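Putative alpha-L-fucosidase (Bacteroides thetaiotaomicron, PDB 4H41) probably hydrolyses alpha-L-fucosyl linkages in host glycans, using a chain folded as a TIM barrel. Local coordinates at residues T129-L132 and S133-I136; G172-D175 and A176-M180. All blocks are in the same frame, centred on the assembly; numbering follows the deposited sequence.

Interaction 1 of 2, residues T129-L132 and S133-I136. With NA (sodium ion), chain Q.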
loop_
_atom_site.group_PDB
_atom_site.type_symbol
_atom_site.label_atom_id
_atom_site.label_comp_id
_atom_site.label_asym_id
_atom_site.label_seq_id
_atom_site.Cartn_x
_atom_site.Cartn_y
_atom_site.Cartn_z
ATOM N N THR B 129 -17.401 -17.975 14.073
ATOM C CA THR B 129 -17.980 -19.325 14.184
ATOM C C THR B 129 -18.412 -19.988 12.879
ATOM O O THR B 129 -18.524 -21.205 12.845
ATOM C CB THR B 129 -19.239 -19.261 15.056
ATOM O OG1 THR B 129 -20.235 -18.452 14.405
ATOM C CG2 THR B 129 -18.953 -18.777 16.487
ATOM N N GLY B 130 -18.782 -19.200 11.880
ATOM C CA GLY B 130 -19.328 -19.719 10.633
ATOM C C GLY B 130 -20.828 -19.875 10.673
ATOM O O GLY B 130 -21.416 -20.319 9.679
ATOM N N ASP B 131 -21.490 -19.473 11.787
ATOM C CA ASP B 131 -22.939 -19.620 11.928
ATOM C C ASP B 131 -23.559 -18.234 11.855
ATOM O O ASP B 131 -23.410 -17.427 12.770
ATOM C CB ASP B 131 -23.273 -20.348 13.226
ATOM C CG ASP B 131 -24.750 -20.525 13.534
ATOM O OD1 ASP B 131 -25.574 -19.886 12.876
ATOM O OD2 ASP B 131 -25.069 -21.300 14.446
ATOM N N LEU B 132 -24.263 -17.950 10.761
ATOM C CA LEU B 132 -24.821 -16.602 10.563
ATOM C C LEU B 132 -25.987 -16.288 11.482
ATOM O O LEU B 132 -26.275 -15.108 11.682
ATOM C CB LEU B 132 -25.254 -16.412 9.100
ATOM C CG LEU B 132 -25.578 -14.985 8.635
ATOM C CD1 LEU B 132 -24.493 -14.005 8.963
ATOM C CD2 LEU B 132 -25.836 -14.957 7.143
ATOM N N SER B 133 -26.618 -17.304 12.087
ATOM C CA SER B 133 -27.777 -17.078 12.956
ATOM C C SER B 133 -27.385 -16.276 14.211
ATOM O O SER B 133 -28.278 -15.685 14.814
ATOM C CB SER B 133 -28.472 -18.401 13.297
ATOM O OG SER B 133 -27.705 -19.196 14.176
ATOM N N TRP B 134 -26.065 -16.191 14.586
ATOM C CA TRP B 134 -25.616 -15.356 15.706
ATOM C C TRP B 134 -25.876 -13.868 15.476
ATOM O O TRP B 134 -25.922 -13.111 16.441
ATOM C CB TRP B 134 -24.105 -15.509 15.960
ATOM C CG TRP B 134 -23.706 -16.800 16.576
ATOM C CD1 TRP B 134 -22.946 -17.775 16.013
ATOM C CD2 TRP B 134 -23.952 -17.212 17.926
ATOM N NE1 TRP B 134 -22.788 -18.822 16.890
ATOM C CE2 TRP B 134 -23.390 -18.500 18.077
ATOM C CE3 TRP B 134 -24.612 -16.626 19.015
ATOM C CZ2 TRP B 134 -23.450 -19.203 19.282
ATOM C CZ3 TRP B 134 -24.685 -17.332 20.212
ATOM C CH2 TRP B 134 -24.185 -18.640 20.310
ATOM N N GLU B 135 -26.023 -13.431 14.212
ATOM C CA GLU B 135 -26.210 -12.011 13.916
ATOM C C GLU B 135 -27.643 -11.525 14.098
ATOM O O GLU B 135 -27.897 -10.317 14.069
ATOM C CB GLU B 135 -25.733 -11.744 12.490
ATOM C CG GLU B 135 -24.246 -12.050 12.274
ATOM C CD GLU B 135 -23.332 -11.283 13.214
ATOM O OE1 GLU B 135 -23.708 -10.158 13.611
ATOM O OE2 GLU B 135 -22.329 -11.862 13.681
ATOM N N ILE B 136 -28.582 -12.436 14.286
ATOM C CA ILE B 136 -29.985 -12.050 14.387
ATOM C C ILE B 136 -30.274 -11.197 15.627
ATOM O O ILE B 136 -30.930 -10.166 15.496
ATOM C CB ILE B 136 -30.900 -13.298 14.401
ATOM C CG1 ILE B 136 -30.743 -14.153 13.109
ATOM C CG2 ILE B 136 -32.375 -12.861 14.563
ATOM C CD1 ILE B 136 -31.315 -15.515 13.243
HETATM NA NA NA Q . -29.330 -20.510 15.433
#

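Interaction 2 of 2, residues G172-D175 and A176-M180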
loop_
_atom_site.group_PDB
_atom_site.type_symbol
_atom_site.label_atom_id
_atom_site.label_comp_id
_atom_site.label_asym_id
_atom_site.label_seq_id
_atom_site.Cartn_x
_atom_site.Cartn_y
_atom_site.Cartn_z
ATOM N N GLY B 172 -27.115 -21.622 9.403
ATOM C CA GLY B 172 -27.972 -20.539 9.864
ATOM C C GLY B 172 -28.215 -19.373 8.924
ATOM O O GLY B 172 -28.943 -18.459 9.299
ATOM N N ALA B 173 -27.647 -19.374 7.704
ATOM C CA ALA B 173 -27.789 -18.215 6.799
ATOM C C ALA B 173 -29.211 -18.011 6.307
ATOM O O ALA B 173 -29.696 -16.875 6.308
ATOM C CB ALA B 173 -26.850 -18.342 5.611
ATOM N N ILE B 174 -29.880 -19.083 5.897
ATOM C CA ILE B 174 -31.240 -18.952 5.357
ATOM C C ILE B 174 -32.177 -18.405 6.459
ATOM O O ILE B 174 -32.907 -17.444 6.238
ATOM C CB ILE B 174 -31.764 -20.269 4.736
ATOM C CG1 ILE B 174 -31.023 -20.585 3.431
ATOM C CG2 ILE B 174 -33.271 -20.186 4.468
ATOM C CD1 ILE B 174 -31.240 -22.011 2.892
ATOM N N ASP B 175 -32.052 -18.941 7.660
ATOM C CA ASP B 175 -32.845 -18.501 8.805
ATOM C C ASP B 175 -32.512 -17.065 9.185
ATOM O O ASP B 175 -33.405 -16.284 9.517
ATOM C CB ASP B 175 -32.670 -19.457 10.001
ATOM C CG ASP B 175 -33.356 -20.803 9.726
ATOM O OD1 ASP B 175 -34.533 -20.796 9.258
ATOM O OD2 ASP B 175 -32.763 -21.840 10.025
ATOM N N ALA B 176 -31.226 -16.712 9.098
ATOM C CA ALA B 176 -30.786 -15.360 9.444
ATOM C C ALA B 176 -31.321 -14.343 8.476
ATOM O O ALA B 176 -31.834 -13.314 8.891
ATOM C CB ALA B 176 -29.271 -15.287 9.497
ATOM N N PHE B 177 -31.177 -14.601 7.186
ATOM C CA PHE B 177 -31.663 -13.698 6.144
ATOM C C PHE B 177 -33.173 -13.553 6.227
ATOM O O PHE B 177 -33.684 -12.447 6.080
ATOM C CB PHE B 177 -31.252 -14.207 4.746
ATOM C CG PHE B 177 -29.783 -14.161 4.387
ATOM C CD1 PHE B 177 -28.967 -13.138 4.848
ATOM C CD2 PHE B 177 -29.240 -15.083 3.511
ATOM C CE1 PHE B 177 -27.616 -13.100 4.512
ATOM C CE2 PHE B 177 -27.908 -14.989 3.115
ATOM C CZ PHE B 177 -27.104 -14.024 3.638
ATOM N N ARG B 178 -33.876 -14.648 6.483
ATOM C CA ARG B 178 -35.351 -14.611 6.621
ATOM C C ARG B 178 -35.759 -13.740 7.795
ATOM O O ARG B 178 -36.655 -12.918 7.648
ATOM C CB ARG B 178 -35.911 -16.006 6.802
ATOM C CG ARG B 178 -35.934 -16.797 5.513
ATOM C CD ARG B 178 -36.265 -18.243 5.804
ATOM N NE ARG B 178 -37.632 -18.396 6.307
ATOM C CZ ARG B 178 -38.715 -18.627 5.568
ATOM N NH1 ARG B 178 -38.620 -18.729 4.244
ATOM N NH2 ARG B 178 -39.904 -18.753 6.147
ATOM N N ALA B 179 -35.110 -13.899 8.951
ATOM C CA ALA B 179 -35.479 -13.137 10.149
ATOM C C ALA B 179 -35.168 -11.667 10.008
ATOM O O ALA B 179 -35.992 -10.820 10.360
ATOM C CB ALA B 179 -34.776 -13.701 11.371
HETATM N N MSE B 180 -33.998 -11.353 9.495
HETATM C CA MSE B 180 -33.569 -9.955 9.366
HETATM C C MSE B 180 -34.345 -9.259 8.284
HETATM O O MSE B 180 -34.858 -8.176 8.535
HETATM C CB MSE B 180 -32.052 -9.893 9.132
HETATM C CG MSE B 180 -31.292 -10.363 10.368
HETATM SE SE MSE B 180 -29.337 -10.431 10.270
HETATM C CE MSE B 180 -29.130 -11.476 8.635
HETATM O O HOH W 1 -37.065 -18.840 9.021
#

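Interaction 1 of 2, residues T129-L132 and S133-I136
Thr129 meets Trp134 through its hydroxyl: OG1 stands 3.2 Å from ring carbon CD1, approaching the indole obliquely, and the two side chains cross at about a right angle. The same oxygen accepts from Asp131 N at 3.1 Å, closing an ST turn as the chain leaves helix 125-129, and it also bonds Arg125 O. A first torsion of 64° sets OG1 between the backbone N and the carbonyl carbon, within reach of that N-H. Gly130 then turns the chain with positive phi.

Asp131 carries the polar part of the contact. Its OD1 accepts twice from Ser133: from N at 2.9 Å, which makes an Asx turn, and from OG at 2.6 Å. The amide meets OD1 on the anti side and the hydroxyl on the syn side, both from one face of the carboxylate, so two bonds oppose its rotation. CG lies anti to the backbone N (chi1 178°), which carries the carboxylate forward to Ser133. With its proton given to OD1, Ser133 OG also binds the sodium ion at 2.4 Å, and the nearby carboxylate probably makes this hydroxyl a more electron-rich ligand; four further atoms from elsewhere complete the metal site. Asp131 O lies at the edge of the Trp134 ring, 3.3 Å from CD1, and takes a weak bond from Trp134 N.

Leu132 O receives Glu135 N at 3.0 Å, the donor standing 45° above the carbonyl plane, in a tight turn. Across that turn Leu132 CD1 packs on Glu135 CG, while the Glu135 carboxylate is held by Ser123 N and Tyr126 N. The stretch thus links helix 125-129 to helix 136-151, after barrel strand 115-119, and the side chain of Leu132 packs on Ala173, Ala176 and Phe177 of helix 173-187.

Interaction 2 of 2, residues G172-D175 and A176-M180
A water molecule held by both Asp175 and Arg178 joins these two side chains, three residues apart along the helix. It accepts from Arg178 NE at 2.8 Å and donates to Asp175 OD1 at a longer 3.2 Å. The charged atoms themselves do not touch, since Asp175 OD1 and Arg178 NE are 4.9 Å apart, so any attraction between them is probably mediated in part by the water. The guanidinium has another partner, NH1 bonding Gly232 O. The aliphatic part of Arg178 crosses Ile174 at a slant, CD lying 3.8 Å from the methyl CG2 of Ile174, and a bend at chi3 (66°) turns the tip off the line of the shaft.

These residues form the first turns of helix 173-187, the connection between strands 157-162 and 193-195 in a beta-alpha-beta unit of the barrel. Gly172, with positive phi, is the N-cap; its O accepts from Ala176 N at 2.9 Å. The next bond, Phe177 N to Ala173 O, has the same length and is nearly straight at 172°.

Phe177 CG also sits 3.3 Å from that Ala173 O, which the ring meets obliquely, while CE2 packs 4.3 Å from Ala173 CB. Outside these turns the ring touches Ile162 of strand 157-162 and Ile233 of helix 219-233. An alanine here would keep the backbone bond but is likely to open a gap between the helix and the barrel wall, leaving Ala173 CB and Ile162 without their aromatic neighbour. On another side of the helix, Ala179 N bonds Asp175 O and its CB rests on Ile136.

Interaction 1 comes first along the chain, in the loop between helices 125-129 and 136-151, and interaction 2 follows at the start of helix 173-187; their centres are 9 Å apart, on the same side of the chain's centre. They join directly by packing: Leu132 CD2 lies 3.7 Å from Phe177 CE1, and Ile136 CD1 lies 3.8 Å from Ala176 CA. The elements after strands 115-119 and 157-162, neighbours in the eight-stranded barrel, are thereby pressed together. Asp131, Ser133, Trp134 and Ile136 share with Gly172 and Asp175 a pocket holding a polyether, probably from the crystallisation liquor, so it marks a pocket without establishing what, if anything, binds there naturally.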